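Local coordinates for protein glutamine synthetase (Helicobacter pylori, PDB 5ZLI) that belongs to the type I glutamine synthetase family and assembles as twelve copies of a chain that joins a beta-Grasp domain to a catalytic domain, at residues G36-I41 and L248-K253; S147-D152 and Y158-S163; P195-M200 and V220-A225. All blocks are in the same frame, centred on the assembly; numbering follows the deposited sequence.

Interaction 1 (G36-I41 and L248-K253); sequences GTWNHI and LKYVVK
Tyr250 and Trp38 carry this contact, a small, buried meeting of two aromatic side chains. Starting from the helix backbone, Tyr250 CB lies near the plane of the indole and meets its six-membered edge, 3.7 Å from Trp38 CZ3 and 3.9 Å from Trp38 CE3. One atom further out, Tyr250 CG is still 4.0 Å from Trp38 CZ3, and on the ring itself Tyr250 CD2 is 4.1 Å from that same carbon. Beyond CD2 the phenol leads away from the indole to its hydroxyl, which is hydrogen-bonded to Asp87. With CG opposite the backbone N (chi1 173°), the tyrosine ring is swung off the helix so that its base, rather than its tip, receives the tryptophan. The result is an offset edge-to-face pair, the edge of Trp38 directed at the face of Tyr250, with centroids 5.9 Å apart and planes at 80°. Arg30 makes cation-pi contacts with both rings, and Phe98 and Phe89 add aromatic neighbours to Trp38 and Tyr250 respectively. The contact thus joins strand 38-44 of the beta-Grasp sheet to helix 238-258 of the catalytic domain, with Arg30 supplied by the adjacent strand 26-32 and helix 200-212 packing on Leu248, Val251 and Val252.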
ATOM      1  N   GLY B  36      14.455 -20.478 -40.651  1.00 30.66           N
ATOM      2  CA  GLY B  36      14.748 -19.085 -40.913  1.00 32.32           C
ATOM      3  C   GLY B  36      15.502 -18.413 -39.795  1.00 32.37           C
ATOM      4  O   GLY B  36      15.753 -17.201 -39.861  1.00 31.67           O
ATOM      5  N   THR B  37      15.769 -19.131 -38.724  1.00 30.74           N
ATOM      6  CA  THR B  37      16.513 -18.534 -37.643  1.00 29.31           C
ATOM      7  C   THR B  37      17.958 -18.349 -38.037  1.00 28.63           C
ATOM      8  O   THR B  37      18.605 -19.280 -38.517  1.00 37.40           O
ATOM      9  CB  THR B  37      16.423 -19.397 -36.403  1.00 27.34           C
ATOM     10  OG1 THR B  37      15.059 -19.450 -35.984  1.00 28.24           O
ATOM     11  CG2 THR B  37      17.312 -18.804 -35.304  1.00 29.64           C
ATOM     12  N   TRP B  38      18.477 -17.169 -37.802  1.00 20.29           N
ATOM     13  CA  TRP B  38      19.880 -16.939 -38.015  1.00 25.83           C
ATOM     14  C   TRP B  38      20.610 -17.400 -36.754  1.00 31.50           C
ATOM     15  O   TRP B  38      20.247 -17.014 -35.635  1.00 29.60           O
ATOM     16  CB  TRP B  38      20.111 -15.465 -38.329  1.00 24.68           C
ATOM     17  CG  TRP B  38      21.178 -15.210 -39.303  1.00 25.24           C
ATOM     18  CD1 TRP B  38      21.817 -16.116 -40.087  1.00 29.64           C
ATOM     19  CD2 TRP B  38      21.750 -13.944 -39.605  1.00 28.88           C
ATOM     20  NE1 TRP B  38      22.774 -15.492 -40.858  1.00 22.98           N
ATOM     21  CE2 TRP B  38      22.740 -14.155 -40.587  1.00 24.70           C
ATOM     22  CE3 TRP B  38      21.520 -12.650 -39.140  1.00 25.86           C
ATOM     23  CZ2 TRP B  38      23.491 -13.131 -41.110  1.00 26.88           C
ATOM     24  CZ3 TRP B  38      22.264 -11.638 -39.655  1.00 26.83           C
ATOM     25  CH2 TRP B  38      23.243 -11.877 -40.636  1.00 28.17           C
ATOM     26  N   ASN B  39      21.631 -18.232 -36.935  1.00 27.87           N
ATOM     27  CA  ASN B  39      22.390 -18.795 -35.831  1.00 28.13           C
ATOM     28  C   ASN B  39      23.842 -18.364 -35.955  1.00 29.17           C
ATOM     29  O   ASN B  39      24.282 -17.952 -37.028  1.00 30.08           O
ATOM     30  CB  ASN B  39      22.282 -20.319 -35.788  1.00 25.82           C
ATOM     31  CG  ASN B  39      20.880 -20.795 -35.515  1.00 29.73           C
ATOM     32  OD1 ASN B  39      20.550 -21.104 -34.384  1.00 31.16           O
ATOM     33  ND2 ASN B  39      20.045 -20.870 -36.552  1.00 32.52           N
ATOM     34  N   HIS B  40      24.561 -18.344 -34.828  1.00 31.33           N
ATOM     35  CA  HIS B  40      25.961 -17.928 -34.877  1.00 30.69           C
ATOM     36  C   HIS B  40      26.817 -18.711 -33.889  1.00 34.19           C
ATOM     37  O   HIS B  40      26.333 -19.326 -32.931  1.00 33.00           O
ATOM     38  CB  HIS B  40      26.131 -16.424 -34.627  1.00 31.58           C
ATOM     39  CG  HIS B  40      25.889 -16.002 -33.211  1.00 30.52           C
ATOM     40  ND1 HIS B  40      26.788 -15.235 -32.501  1.00 32.58           N
ATOM     41  CD2 HIS B  40      24.859 -16.248 -32.370  1.00 33.44           C
ATOM     42  CE1 HIS B  40      26.318 -15.018 -31.287  1.00 35.83           C
ATOM     43  NE2 HIS B  40      25.150 -15.624 -31.180  1.00 35.56           N
ATOM     44  N   ILE B  41      28.117 -18.652 -34.147  1.00 31.36           N
ATOM     45  CA  ILE B  41      29.163 -19.258 -33.339  1.00 34.06           C
ATOM     46  C   ILE B  41      30.400 -18.396 -33.526  1.00 32.06           C
ATOM     47  O   ILE B  41      30.851 -18.170 -34.649  1.00 32.56           O
ATOM     48  CB  ILE B  41      29.409 -20.729 -33.727  1.00 26.86           C
ATOM     49  CG1 ILE B  41      30.757 -21.209 -33.198  1.00 33.10           C
ATOM     50  CG2 ILE B  41      29.301 -20.919 -35.186  1.00 32.42           C
ATOM     51  CD1 ILE B  41      31.041 -22.665 -33.481  1.00 30.96           C
ATOM     52  N   LEU B 248      18.999  -7.359 -42.456  1.00 24.52           N
ATOM     53  CA  LEU B 248      17.917  -6.428 -42.138  1.00 23.06           C
ATOM     54  C   LEU B 248      17.097  -6.849 -40.913  1.00 26.66           C
ATOM     55  O   LEU B 248      16.849  -6.026 -40.018  1.00 25.39           O
ATOM     56  CB  LEU B 248      17.013  -6.269 -43.370  1.00 22.57           C
ATOM     57  CG  LEU B 248      15.716  -5.441 -43.519  1.00 18.30           C
ATOM     58  CD1 LEU B 248      14.464  -6.065 -42.906  1.00 17.84           C
ATOM     59  CD2 LEU B 248      15.892  -4.102 -42.922  1.00 25.17           C
ATOM     60  N   LYS B 249      16.628  -8.110 -40.866  1.00 21.50           N
ATOM     61  CA  LYS B 249      15.866  -8.571 -39.696  1.00 23.50           C
ATOM     62  C   LYS B 249      16.667  -8.398 -38.403  1.00 21.37           C
ATOM     63  O   LYS B 249      16.180  -7.831 -37.422  1.00 23.60           O
ATOM     64  CB  LYS B 249      15.426 -10.035 -39.876  1.00 27.41           C
ATOM     65  CG  LYS B 249      14.220 -10.267 -40.837  1.00 22.10           C
ATOM     66  CD  LYS B 249      13.916 -11.764 -40.977  1.00 30.64           C
ATOM     67  CE  LYS B 249      12.861 -12.059 -42.076  1.00 40.94           C
ATOM     68  NZ  LYS B 249      12.638 -13.539 -42.388  1.00 32.91           N
ATOM     69  N   TYR B 250      17.920  -8.822 -38.418  1.00 22.61           N
ATOM     70  CA  TYR B 250      18.816  -8.637 -37.284  1.00 20.68           C
ATOM     71  C   TYR B 250      18.980  -7.162 -36.920  1.00 24.01           C
ATOM     72  O   TYR B 250      19.024  -6.811 -35.740  1.00 23.51           O
ATOM     73  CB  TYR B 250      20.162  -9.263 -37.656  1.00 20.45           C
ATOM     74  CG  TYR B 250      21.293  -9.058 -36.699  1.00 27.33           C
ATOM     75  CD1 TYR B 250      21.224  -9.508 -35.390  1.00 27.82           C
ATOM     76  CD2 TYR B 250      22.479  -8.441 -37.125  1.00 32.52           C
ATOM     77  CE1 TYR B 250      22.296  -9.335 -34.507  1.00 30.19           C
ATOM     78  CE2 TYR B 250      23.563  -8.257 -36.240  1.00 33.36           C
ATOM     79  CZ  TYR B 250      23.456  -8.710 -34.940  1.00 30.91           C
ATOM     80  OH  TYR B 250      24.500  -8.541 -34.076  1.00 34.17           O
ATOM     81  N   VAL B 251      19.063  -6.279 -37.921  1.00 24.46           N
ATOM     82  CA  VAL B 251      19.423  -4.893 -37.648  1.00 25.25           C
ATOM     83  C   VAL B 251      18.281  -4.163 -36.980  1.00 21.34           C
ATOM     84  O   VAL B 251      18.494  -3.304 -36.124  1.00 20.42           O
ATOM     85  CB  VAL B 251      19.891  -4.178 -38.927  1.00 29.27           C
ATOM     86  CG1 VAL B 251      20.061  -2.706 -38.670  1.00 22.72           C
ATOM     87  CG2 VAL B 251      21.213  -4.748 -39.389  1.00 31.52           C
ATOM     88  N   VAL B 252      17.069  -4.370 -37.458  1.00 23.12           N
ATOM     89  CA  VAL B 252      15.956  -3.717 -36.802  1.00 23.85           C
ATOM     90  C   VAL B 252      15.702  -4.351 -35.432  1.00 19.95           C
ATOM     91  O   VAL B 252      15.477  -3.636 -34.451  1.00 24.62           O
ATOM     92  CB  VAL B 252      14.723  -3.693 -37.720  1.00 21.48           C
ATOM     93  CG1 VAL B 252      15.150  -3.568 -39.174  1.00 19.73           C
ATOM     94  CG2 VAL B 252      13.935  -4.890 -37.548  1.00 27.97           C
ATOM     95  N   LYS B 253      15.809  -5.679 -35.316  1.00 25.81           N
ATOM     96  CA  LYS B 253      15.539  -6.316 -34.024  1.00 23.05           C
ATOM     97  C   LYS B 253      16.477  -5.790 -32.950  1.00 27.53           C
ATOM     98  O   LYS B 253      16.073  -5.531 -31.804  1.00 23.23           O
ATOM     99  CB  LYS B 253      15.679  -7.838 -34.107  1.00 21.66           C
ATOM    100  CG  LYS B 253      14.323  -8.578 -34.193  1.00 25.14           C
ATOM    101  CD  LYS B 253      14.508 -10.064 -34.474  1.00 23.54           C
ATOM    102  CE  LYS B 253      14.998 -10.334 -35.851  1.00 22.29           C
ATOM    103  NZ  LYS B 253      14.790 -11.752 -36.177  1.00 30.35           N
TER

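Interaction 2 (S147-D152 and Y158-S163); sequences SIKIKD and YYEVDS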
ATOM      1  N   SER B 147       6.300  -3.833 -25.599  1.00 36.25           N
ATOM      2  CA  SER B 147       6.175  -4.991 -24.744  1.00 34.35           C
ATOM      3  C   SER B 147       5.468  -6.113 -25.479  1.00 31.54           C
ATOM      4  O   SER B 147       4.584  -5.891 -26.309  1.00 34.23           O
ATOM      5  CB  SER B 147       5.385  -4.634 -23.480  1.00 38.22           C
ATOM      6  OG  SER B 147       5.080  -5.784 -22.698  1.00 51.51           O
ATOM      7  N   ILE B 148       5.855  -7.326 -25.143  1.00 31.24           N
ATOM      8  CA  ILE B 148       5.159  -8.514 -25.590  1.00 34.02           C
ATOM      9  C   ILE B 148       5.109  -9.444 -24.385  1.00 31.76           C
ATOM     10  O   ILE B 148       6.089  -9.541 -23.651  1.00 30.27           O
ATOM     11  CB  ILE B 148       5.840  -9.129 -26.830  1.00 28.46           C
ATOM     12  CG1 ILE B 148       5.357 -10.562 -27.057  1.00 28.51           C
ATOM     13  CG2 ILE B 148       7.323  -8.941 -26.761  1.00 27.27           C
ATOM     14  CD1 ILE B 148       3.849 -10.641 -27.321  1.00 33.48           C
ATOM     15  N   LYS B 149       3.928  -9.980 -24.073  1.00 30.86           N
ATOM     16  CA  LYS B 149       3.765 -10.869 -22.923  1.00 31.08           C
ATOM     17  C   LYS B 149       3.008 -12.097 -23.382  1.00 37.25           C
ATOM     18  O   LYS B 149       1.967 -11.974 -24.033  1.00 39.74           O
ATOM     19  CB  LYS B 149       3.013 -10.203 -21.770  1.00 33.28           C
ATOM     20  CG  LYS B 149       3.708  -8.985 -21.162  1.00 41.77           C
ATOM     21  CD  LYS B 149       3.163  -8.669 -19.770  1.00 42.89           C
ATOM     22  CE  LYS B 149       3.359  -7.183 -19.439  1.00 49.03           C
ATOM     23  NZ  LYS B 149       2.669  -6.770 -18.179  1.00 54.10           N
ATOM     24  N   ILE B 150       3.525 -13.275 -23.052  1.00 33.62           N
ATOM     25  CA  ILE B 150       2.969 -14.521 -23.552  1.00 30.90           C
ATOM     26  C   ILE B 150       2.825 -15.520 -22.417  1.00 33.47           C
ATOM     27  O   ILE B 150       3.539 -15.466 -21.412  1.00 39.55           O
ATOM     28  CB  ILE B 150       3.823 -15.109 -24.690  1.00 34.58           C
ATOM     29  CG1 ILE B 150       4.227 -14.022 -25.676  1.00 27.14           C
ATOM     30  CG2 ILE B 150       3.087 -16.217 -25.401  1.00 35.45           C
ATOM     31  CD1 ILE B 150       5.351 -14.461 -26.543  1.00 37.67           C
ATOM     32  N   LYS B 151       1.862 -16.421 -22.571  1.00 32.61           N
ATOM     33  CA  LYS B 151       1.619 -17.469 -21.592  1.00 36.28           C
ATOM     34  C   LYS B 151       1.051 -18.678 -22.316  1.00 40.97           C
ATOM     35  O   LYS B 151      -0.016 -18.575 -22.941  1.00 34.04           O
ATOM     36  CB  LYS B 151       0.655 -16.982 -20.501  1.00 33.09           C
ATOM     37  CG  LYS B 151       0.405 -17.963 -19.393  1.00 35.41           C
ATOM     38  CD  LYS B 151       1.542 -18.070 -18.422  1.00 41.20           C
ATOM     39  CE  LYS B 151       1.190 -19.028 -17.303  1.00 35.83           C
ATOM     40  NZ  LYS B 151      -0.106 -18.642 -16.684  1.00 52.03           N
ATOM     41  N   ASP B 152       1.761 -19.818 -22.202  1.00 48.34           N
ATOM     42  CA  ASP B 152       1.341 -21.134 -22.701  1.00 39.41           C
ATOM     43  C   ASP B 152       1.306 -22.062 -21.509  1.00 38.92           C
ATOM     44  O   ASP B 152       2.351 -22.330 -20.905  1.00 43.07           O
ATOM     45  CB  ASP B 152       2.277 -21.744 -23.746  1.00 35.11           C
ATOM     46  CG  ASP B 152       1.722 -23.080 -24.321  1.00 48.03           C
ATOM     47  OD1 ASP B 152       0.596 -23.063 -24.872  1.00 48.43           O
ATOM     48  OD2 ASP B 152       2.352 -24.161 -24.149  1.00 44.13           O
ATOM     49  N   TYR B 158      -2.325 -16.881 -23.669  1.00 37.92           N
ATOM     50  CA  TYR B 158      -2.318 -15.436 -23.501  1.00 34.66           C
ATOM     51  C   TYR B 158      -1.210 -14.739 -24.250  1.00 34.57           C
ATOM     52  O   TYR B 158      -0.051 -15.136 -24.141  1.00 35.67           O
ATOM     53  CB  TYR B 158      -2.185 -15.095 -22.038  1.00 36.79           C
ATOM     54  CG  TYR B 158      -1.705 -13.688 -21.713  1.00 39.57           C
ATOM     55  CD1 TYR B 158      -0.438 -13.489 -21.160  1.00 33.62           C
ATOM     56  CD2 TYR B 158      -2.529 -12.573 -21.893  1.00 36.44           C
ATOM     57  CE1 TYR B 158      -0.001 -12.243 -20.802  1.00 34.69           C
ATOM     58  CE2 TYR B 158      -2.096 -11.303 -21.537  1.00 33.60           C
ATOM     59  CZ  TYR B 158      -0.829 -11.148 -20.989  1.00 40.51           C
ATOM     60  OH  TYR B 158      -0.376  -9.893 -20.625  1.00 46.49           O
ATOM     61  N   TYR B 159      -1.550 -13.663 -24.952  1.00 33.59           N
ATOM     62  CA  TYR B 159      -0.558 -12.758 -25.507  1.00 31.68           C
ATOM     63  C   TYR B 159      -1.003 -11.316 -25.307  1.00 36.60           C
ATOM     64  O   TYR B 159      -2.186 -11.009 -25.136  1.00 32.55           O
ATOM     65  CB  TYR B 159      -0.273 -13.052 -26.994  1.00 30.19           C
ATOM     66  CG  TYR B 159      -1.213 -12.434 -28.019  1.00 31.31           C
ATOM     67  CD1 TYR B 159      -1.085 -11.102 -28.416  1.00 34.56           C
ATOM     68  CD2 TYR B 159      -2.167 -13.211 -28.660  1.00 32.14           C
ATOM     69  CE1 TYR B 159      -1.923 -10.554 -29.375  1.00 31.81           C
ATOM     70  CE2 TYR B 159      -3.001 -12.677 -29.627  1.00 30.60           C
ATOM     71  CZ  TYR B 159      -2.877 -11.347 -29.974  1.00 33.93           C
ATOM     72  OH  TYR B 159      -3.712 -10.800 -30.922  1.00 35.91           O
ATOM     73  N   GLU B 160      -0.023 -10.431 -25.326  1.00 32.79           N
ATOM     74  CA  GLU B 160      -0.321  -9.013 -25.301  1.00 33.27           C
ATOM     75  C   GLU B 160       0.865  -8.249 -25.866  1.00 43.22           C
ATOM     76  O   GLU B 160       1.943  -8.223 -25.254  1.00 40.14           O
ATOM     77  CB  GLU B 160      -0.616  -8.543 -23.904  1.00 35.94           C
ATOM     78  CG  GLU B 160      -0.840  -7.049 -23.877  1.00 38.76           C
ATOM     79  CD  GLU B 160      -0.684  -6.470 -22.494  1.00 58.28           C
ATOM     80  OE1 GLU B 160       0.356  -5.791 -22.254  1.00 56.70           O
ATOM     81  OE2 GLU B 160      -1.598  -6.715 -21.657  1.00 57.82           O
ATOM     82  N   VAL B 161       0.665  -7.627 -26.998  1.00 33.54           N
ATOM     83  CA  VAL B 161       1.639  -6.660 -27.457  1.00 32.51           C
ATOM     84  C   VAL B 161       1.203  -5.322 -26.898  1.00 41.83           C
ATOM     85  O   VAL B 161       0.020  -5.098 -26.624  1.00 39.28           O
ATOM     86  CB  VAL B 161       1.718  -6.634 -28.985  1.00 32.10           C
ATOM     87  CG1 VAL B 161       2.282  -7.936 -29.450  1.00 33.86           C
ATOM     88  CG2 VAL B 161       0.348  -6.414 -29.547  1.00 26.61           C
ATOM     89  N   ASP B 162       2.152  -4.415 -26.729  1.00 40.25           N
ATOM     90  CA  ASP B 162       1.796  -3.100 -26.256  1.00 35.77           C
ATOM     91  C   ASP B 162       2.699  -2.106 -26.950  1.00 39.99           C
ATOM     92  O   ASP B 162       3.857  -2.400 -27.257  1.00 36.10           O
ATOM     93  CB  ASP B 162       1.895  -2.966 -24.739  1.00 41.87           C
ATOM     94  CG  ASP B 162       0.914  -1.934 -24.181  1.00 53.44           C
ATOM     95  OD1 ASP B 162      -0.307  -2.214 -24.215  1.00 53.58           O
ATOM     96  OD2 ASP B 162       1.349  -0.845 -23.733  1.00 55.22           O
ATOM     97  N   SER B 163       2.128  -0.934 -27.216  1.00 39.72           N
ATOM     98  CA  SER B 163       2.783   0.145 -27.926  1.00 39.75           C
ATOM     99  C   SER B 163       2.203   1.450 -27.428  1.00 43.48           C
ATOM    100  O   SER B 163       1.030   1.513 -27.048  1.00 41.60           O
ATOM    101  CB  SER B 163       2.570   0.070 -29.438  1.00 36.08           C
ATOM    102  OG  SER B 163       3.458   0.965 -30.092  1.00 44.35           O
TER
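Strands 147-152 and 158-162 run antiparallel, their axes 4.5 Å apart at closest approach, with hydrogen-bonded pairs Ser147-Asp162, Lys149-Glu160 and Lys151-Tyr158 alternating with the non-hydrogen-bonded pairs Ile148-Val161 and Ile150-Tyr159. At the middle rung Lys149 N donates to Glu160 O over 2.9 Å, and the return bond is weak. Lys151 N donates to Tyr158 O over 2.8 Å. On one face, Tyr158 leans across to the partner strand: its CG is trans to the backbone N (chi1 160°), which brings Lys151 CB to the ring edge, 3.7 Å from Tyr158 CD1, and sets Tyr158 OH 3.6 Å from Lys149 CB. The two strands form a beta hairpin of the catalytic domain that lies at a subunit interface; at Tyr158 the ladder continues into a strand of a neighbouring chain. Lys149 lies alongside the tyrosine, pointing the same way, and its extended chain carries NZ to a hydrogen bond with Ser173 of another neighbouring subunit. The carboxylate of Glu160 is close, but the charged atoms do not meet, OE1 being 4.8 Å from Lys149 NZ. On the other face Ile148 CD1 makes an apolar contact with Val161 CG1 at 3.8 Å. Ile150 CG2 lies against the backbone O of Tyr158, 3.6 Å away.

Interaction 3 (P195-M200 and V220-A225); sequences PTDTMM and VHHEVA
His222 meets Asp197 in a His-carboxylate hydrogen bond, and the same aspartate closes an Asx turn on its own loop. The tight part of the contact is centred on a single oxygen, Asp197 OD1. His222 ND1 donates to it over 3.0 Å, and Met199 N, two residues along from the aspartate, donates to it over 3.2 Å. Since Met199 is the N-cap of helix 200-212, the turn probably helps to fix the chain just where that helix starts. Arg203, in the first turn of the helix, adds a salt bridge to OD1, so the carboxylate oxygen gathers donors from the loop, the helix and the end of strand 217-222. The His222 ring is held at its other nitrogen too, where NE2 bonds to the carbonyl O of Gln226.

The remainder is much looser. Met199, bent at chi2, brings its CG no nearer than 4.1 Å to His222 CE1, an oblique touch; Met199 also packs on Ile144 of strand 133-145. Thr198, between Asp197 and Met199 in the loop, is exposed to solvent and takes no part in the contact. Carboxylate and imidazole planes stand 85° apart. Of the donors to Asp197 OD1, His222 ND1 and Met199 N both lie out of the carboxylate plane, reaching the oxygen from opposite faces, 49° and 56° out of it.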
ATOM      1  N   PRO B 195       4.214  14.409 -34.160  1.00 37.53           N
ATOM      2  CA  PRO B 195       4.534  13.424 -33.110  1.00 39.59           C
ATOM      3  C   PRO B 195       3.625  12.193 -33.095  1.00 42.55           C
ATOM      4  O   PRO B 195       3.857  11.271 -32.308  1.00 41.99           O
ATOM      5  CB  PRO B 195       4.372  14.228 -31.815  1.00 31.38           C
ATOM      6  CG  PRO B 195       3.761  15.582 -32.240  1.00 34.80           C
ATOM      7  CD  PRO B 195       3.335  15.469 -33.653  1.00 34.43           C
ATOM      8  N   THR B 196       2.611  12.191 -33.968  1.00 35.74           N
ATOM      9  CA  THR B 196       1.804  10.996 -34.179  1.00 36.07           C
ATOM     10  C   THR B 196       2.689   9.836 -34.621  1.00 36.83           C
ATOM     11  O   THR B 196       2.444   8.673 -34.279  1.00 34.77           O
ATOM     12  CB  THR B 196       0.719  11.289 -35.220  1.00 37.79           C
ATOM     13  OG1 THR B 196      -0.068  12.408 -34.779  1.00 38.90           O
ATOM     14  CG2 THR B 196      -0.178  10.070 -35.446  1.00 31.66           C
ATOM     15  N   ASP B 197       3.690  10.138 -35.436  1.00 37.40           N
ATOM     16  CA  ASP B 197       4.711   9.184 -35.833  1.00 39.09           C
ATOM     17  C   ASP B 197       5.836   9.218 -34.800  1.00 42.15           C
ATOM     18  O   ASP B 197       6.616  10.177 -34.738  1.00 45.71           O
ATOM     19  CB  ASP B 197       5.200   9.509 -37.244  1.00 35.90           C
ATOM     20  CG  ASP B 197       6.433   8.717 -37.648  1.00 36.47           C
ATOM     21  OD1 ASP B 197       6.591   7.549 -37.217  1.00 29.95           O
ATOM     22  OD2 ASP B 197       7.223   9.283 -38.433  1.00 34.56           O
ATOM     23  N   THR B 198       5.924   8.171 -33.990  1.00 38.98           N
ATOM     24  CA  THR B 198       6.954   8.108 -32.973  1.00 40.22           C
ATOM     25  C   THR B 198       8.228   7.455 -33.450  1.00 35.99           C
ATOM     26  O   THR B 198       9.223   7.530 -32.733  1.00 36.52           O
ATOM     27  CB  THR B 198       6.500   7.274 -31.796  1.00 47.63           C
ATOM     28  OG1 THR B 198       6.482   5.897 -32.213  1.00 47.38           O
ATOM     29  CG2 THR B 198       5.124   7.709 -31.342  1.00 45.69           C
ATOM     30  N   MET B 199       8.232   6.814 -34.618  1.00 33.89           N
ATOM     31  CA  MET B 199       9.356   5.970 -35.008  1.00 36.05           C
ATOM     32  C   MET B 199      10.280   6.655 -36.000  1.00 34.58           C
ATOM     33  O   MET B 199      11.072   5.985 -36.659  1.00 32.64           O
ATOM     34  CB  MET B 199       8.855   4.658 -35.611  1.00 35.76           C
ATOM     35  CG  MET B 199       7.750   3.990 -34.846  1.00 42.53           C
ATOM     36  SD  MET B 199       8.332   3.229 -33.326  1.00 49.16           S
ATOM     37  CE  MET B 199       6.870   2.300 -32.839  1.00 38.35           C
ATOM     38  N   MET B 200      10.194   7.974 -36.120  1.00 34.15           N
ATOM     39  CA  MET B 200      10.927   8.649 -37.174  1.00 31.30           C
ATOM     40  C   MET B 200      12.424   8.573 -36.916  1.00 30.08           C
ATOM     41  O   MET B 200      13.210   8.428 -37.856  1.00 27.27           O
ATOM     42  CB  MET B 200      10.422  10.090 -37.294  1.00 36.20           C
ATOM     43  CG  MET B 200      11.035  10.934 -38.383  1.00 37.70           C
ATOM     44  SD  MET B 200      11.906  12.344 -37.646  1.00 71.99           S
ATOM     45  CE  MET B 200      10.747  13.726 -37.710  1.00 48.84           C
ATOM     46  N   VAL B 220      11.969   4.940 -46.562  1.00 35.26           N
ATOM     47  CA  VAL B 220      11.638   4.538 -45.202  1.00 31.38           C
ATOM     48  C   VAL B 220      10.439   5.342 -44.718  1.00 33.42           C
ATOM     49  O   VAL B 220      10.505   6.576 -44.612  1.00 34.78           O
ATOM     50  CB  VAL B 220      12.860   4.679 -44.281  1.00 28.44           C
ATOM     51  CG1 VAL B 220      13.306   6.087 -44.216  1.00 34.53           C
ATOM     52  CG2 VAL B 220      12.541   4.180 -42.903  1.00 36.75           C
ATOM     53  N   HIS B 221       9.351   4.648 -44.362  1.00 33.41           N
ATOM     54  CA  HIS B 221       8.134   5.323 -43.936  1.00 29.41           C
ATOM     55  C   HIS B 221       7.518   4.530 -42.814  1.00 26.13           C
ATOM     56  O   HIS B 221       7.814   3.355 -42.627  1.00 29.34           O
ATOM     57  CB  HIS B 221       7.087   5.484 -45.088  1.00 30.20           C
ATOM     58  CG  HIS B 221       6.652   4.197 -45.754  1.00 38.30           C
ATOM     59  ND1 HIS B 221       5.595   3.431 -45.298  1.00 38.71           N
ATOM     60  CD2 HIS B 221       7.158   3.524 -46.821  1.00 36.42           C
ATOM     61  CE1 HIS B 221       5.455   2.361 -46.065  1.00 29.41           C
ATOM     62  NE2 HIS B 221       6.398   2.386 -46.988  1.00 28.53           N
ATOM     63  N   HIS B 222       6.688   5.203 -42.039  1.00 28.19           N
ATOM     64  CA  HIS B 222       5.706   4.477 -41.252  1.00 29.93           C
ATOM     65  C   HIS B 222       4.797   3.659 -42.179  1.00 26.19           C
ATOM     66  O   HIS B 222       4.556   4.025 -43.329  1.00 23.99           O
ATOM     67  CB  HIS B 222       4.878   5.468 -40.444  1.00 27.58           C
ATOM     68  CG  HIS B 222       4.362   4.921 -39.153  1.00 32.55           C
ATOM     69  ND1 HIS B 222       4.960   5.182 -37.940  1.00 40.20           N
ATOM     70  CD2 HIS B 222       3.319   4.100 -38.888  1.00 30.19           C
ATOM     71  CE1 HIS B 222       4.292   4.568 -36.979  1.00 38.21           C
ATOM     72  NE2 HIS B 222       3.293   3.903 -37.530  1.00 34.06           N
ATOM     73  N   GLU B 223       4.269   2.545 -41.679  1.00 32.48           N
ATOM     74  CA  GLU B 223       3.293   1.774 -42.455  1.00 33.00           C
ATOM     75  C   GLU B 223       1.875   1.909 -41.897  1.00 29.30           C
ATOM     76  O   GLU B 223       1.636   2.642 -40.941  1.00 27.43           O
ATOM     77  CB  GLU B 223       3.717   0.310 -42.519  1.00 33.43           C
ATOM     78  CG  GLU B 223       4.154  -0.158 -43.904  1.00 32.56           C
ATOM     79  CD  GLU B 223       2.993  -0.156 -44.908  1.00 39.11           C
ATOM     80  OE1 GLU B 223       3.183   0.321 -46.056  1.00 38.61           O
ATOM     81  OE2 GLU B 223       1.896  -0.687 -44.559  1.00 38.42           O
ATOM     82  N   VAL B 224       0.946   1.131 -42.471  1.00 31.06           N
ATOM     83  CA  VAL B 224      -0.494   1.352 -42.273  1.00 32.26           C
ATOM     84  C   VAL B 224      -0.944   0.958 -40.860  1.00 32.49           C
ATOM     85  O   VAL B 224      -1.805   1.616 -40.266  1.00 30.25           O
ATOM     86  CB  VAL B 224      -1.316   0.607 -43.343  1.00 28.80           C
ATOM     87  CG1 VAL B 224      -2.780   0.591 -42.958  1.00 27.36           C
ATOM     88  CG2 VAL B 224      -1.113   1.230 -44.698  1.00 33.97           C
ATOM     89  N   ALA B 225      -0.459  -0.163 -40.340  1.00 33.56           N
ATOM     90  CA  ALA B 225      -0.811  -0.562 -38.982  1.00 30.47           C
ATOM     91  C   ALA B 225      -0.072   0.304 -37.956  1.00 34.75           C
ATOM     92  O   ALA B 225       0.852   1.052 -38.277  1.00 36.18           O
ATOM     93  CB  ALA B 225      -0.492  -2.029 -38.747  1.00 34.61           C
TER

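Interaction 1 has the longest span in sequence: 36-41 precedes and 248-253 follows both other contacts, of which interaction 2 closes before interaction 3 opens. Their centres lie 22 to 23 Å apart, and none touches another; interactions 2 and 3 come closest, with nearest atoms about 5 Å apart. Interaction 1 joins the beta-Grasp sheet to the catalytic domain, whereas the hairpin of interaction 2 and the loop and strand of interaction 3 belong to the catalytic domain alone. In the assembly, His40 of 36-41 makes a weak hydrogen bond with Asp197 of a neighbouring subunit, so interactions 1 and 3 of different chains adjoin at a subunit interface.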